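Local coordinates for metallopeptidase containing co-catalytic metalloactive site (Shewanella denitrificans OS217, PDB 3B2Y), which belongs to the peptidase M14 family and is probably a zinc-dependent hydrolase with metallocarboxypeptidase or ester-cleaving activity, at residues D164-C169 / S237-A242. Residues are numbered along the deposited sequence; the frame is centred on the assembly and turned at random.
Sequences DGILTC and SGAKLA
The side chains of D164 and K240 travel alongside each other in one direction, where the two segments first meet. OD1 of D164 stands 3.8 Å from NZ of K240, a long salt bridge, and CD of the lysine lies as near to that oxygen as the ammonium does, so the carboxylate also rests against the methylene chain. The lysine chain is extended beyond CG, which carries CD, CE and NZ past the carboxylate. The other carboxylate oxygen, OD2, accepts a hydrogen bond from the backbone N of S68, which ties the aspartate to strand 68-73. At G165 the contact passes to the backbone: its CA approaches O of L241 at 3.3 Å, with 148° at the hydrogen, the geometry of a CA-H...O contact. O of L241 also accepts the hydrogen bond from N of I166 at 3.0 Å, the donor tilted 27° from the carbonyl plane. I166 bonds through its backbone to both L241 and A243, the residues flanking A242, which makes a parallel bridge of I166 with A242 and joins strand 165-172 to the start of strand 242-248, neighbours in the mixed sheet at the heart of the M14 peptidase fold. CA of A242 makes a second CA-H...O contact, to O of I166, at 3.1 Å. On the sheet face shared by I166 and A242, the isoleucine's CG2 branch does the touching, 3.7 Å from CB of A242 and 3.9 Å from CB of A239. With CG1 anti to the backbone N (chi1 163°), the longer branch leads away from these alanines. Helix 230-236 packs over this face, L234 against I166 and V235 against A242.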
loop_
_atom_site.group_PDB
_atom_site.type_symbol
_atom_site.label_atom_id
_atom_site.label_comp_id
_atom_site.label_asym_id
_atom_site.label_seq_id
_atom_site.Cartn_x
_atom_site.Cartn_y
_atom_site.Cartn_z
ATOM N N ASP A 164 -11.486 -2.998 -10.101
ATOM C CA ASP A 164 -12.366 -3.576 -9.076
ATOM C C ASP A 164 -11.982 -3.255 -7.646
ATOM O O ASP A 164 -12.736 -3.496 -6.692
ATOM C CB ASP A 164 -12.514 -5.046 -9.383
ATOM C CG ASP A 164 -13.087 -5.251 -10.767
ATOM O OD1 ASP A 164 -14.267 -4.806 -11.001
ATOM O OD2 ASP A 164 -12.362 -5.757 -11.677
ATOM N N GLY A 165 -10.833 -2.669 -7.463
ATOM C CA GLY A 165 -10.439 -2.205 -6.144
ATOM C C GLY A 165 -8.965 -1.897 -6.039
ATOM O O GLY A 165 -8.146 -2.451 -6.770
ATOM N N ILE A 166 -8.623 -0.910 -5.214
ATOM C CA ILE A 166 -7.221 -0.582 -4.856
ATOM C C ILE A 166 -7.054 -0.402 -3.341
ATOM O O ILE A 166 -7.801 0.367 -2.714
ATOM C CB ILE A 166 -6.626 0.644 -5.683
ATOM C CG1 ILE A 166 -5.357 1.242 -5.059
ATOM C CG2 ILE A 166 -7.661 1.784 -5.929
ATOM C CD1 ILE A 166 -4.272 0.254 -4.906
ATOM N N LEU A 167 -6.016 -1.066 -2.775
ATOM C CA LEU A 167 -5.623 -0.880 -1.385
ATOM C C LEU A 167 -4.173 -0.427 -1.388
ATOM O O LEU A 167 -3.339 -0.995 -2.045
ATOM C CB LEU A 167 -5.718 -2.178 -0.612
ATOM C CG LEU A 167 -5.199 -2.265 0.827
ATOM C CD1 LEU A 167 -5.990 -1.379 1.772
ATOM C CD2 LEU A 167 -5.185 -3.719 1.349
ATOM N N THR A 168 -3.942 0.682 -0.706
ATOM C CA THR A 168 -2.617 1.162 -0.365
ATOM C C THR A 168 -2.390 0.956 1.131
ATOM O O THR A 168 -3.306 1.190 2.021
ATOM C CB THR A 168 -2.417 2.668 -0.705
ATOM O OG1 THR A 168 -3.372 3.450 0.004
ATOM C CG2 THR A 168 -2.629 2.943 -2.145
ATOM N N CYS A 169 -1.177 0.513 1.427
ATOM C CA CYS A 169 -0.811 0.189 2.789
ATOM C C CYS A 169 0.203 1.185 3.269
ATOM O O CYS A 169 1.395 1.091 2.922
ATOM C CB CYS A 169 -0.223 -1.215 2.823
ATOM S SG CYS A 169 -1.627 -2.395 2.560
ATOM N N SER A 237 -10.424 7.975 -11.580
ATOM C CA SER A 237 -10.152 7.311 -12.864
ATOM C C SER A 237 -11.046 6.077 -13.057
ATOM O O SER A 237 -10.970 5.418 -14.098
ATOM C CB SER A 237 -8.683 6.929 -12.937
ATOM O OG SER A 237 -7.858 8.110 -12.924
ATOM N N GLY A 238 -11.881 5.761 -12.056
ATOM C CA GLY A 238 -12.845 4.674 -12.151
ATOM C C GLY A 238 -12.752 3.473 -11.202
ATOM O O GLY A 238 -13.654 2.624 -11.226
ATOM N N ALA A 239 -11.722 3.359 -10.362
ATOM C CA ALA A 239 -11.721 2.244 -9.383
ATOM C C ALA A 239 -12.995 2.253 -8.543
ATOM O O ALA A 239 -13.320 3.263 -7.949
ATOM C CB ALA A 239 -10.536 2.314 -8.462
ATOM N N LYS A 240 -13.629 1.091 -8.422
ATOM C CA LYS A 240 -14.917 0.948 -7.772
ATOM C C LYS A 240 -14.864 1.122 -6.250
ATOM O O LYS A 240 -15.834 1.566 -5.643
ATOM C CB LYS A 240 -15.522 -0.423 -8.158
ATOM C CG LYS A 240 -15.712 -0.528 -9.661
ATOM C CD LYS A 240 -16.413 -1.810 -10.077
ATOM C CE LYS A 240 -16.627 -1.818 -11.584
ATOM N NZ LYS A 240 -17.420 -2.988 -12.003
ATOM N N LEU A 241 -13.737 0.750 -5.655
ATOM C CA LEU A 241 -13.553 0.795 -4.206
ATOM C C LEU A 241 -12.030 1.057 -3.977
ATOM O O LEU A 241 -11.167 0.675 -4.783
ATOM C CB LEU A 241 -13.960 -0.537 -3.562
ATOM C CG LEU A 241 -15.354 -1.122 -3.638
ATOM C CD1 LEU A 241 -15.394 -2.584 -3.153
ATOM C CD2 LEU A 241 -16.253 -0.210 -2.857
ATOM N N ALA A 242 -11.742 1.863 -2.965
ATOM C CA ALA A 242 -10.374 2.099 -2.578
ATOM C C ALA A 242 -10.235 2.255 -1.101
ATOM O O ALA A 242 -11.108 2.785 -0.421
ATOM C CB ALA A 242 -9.728 3.338 -3.343
#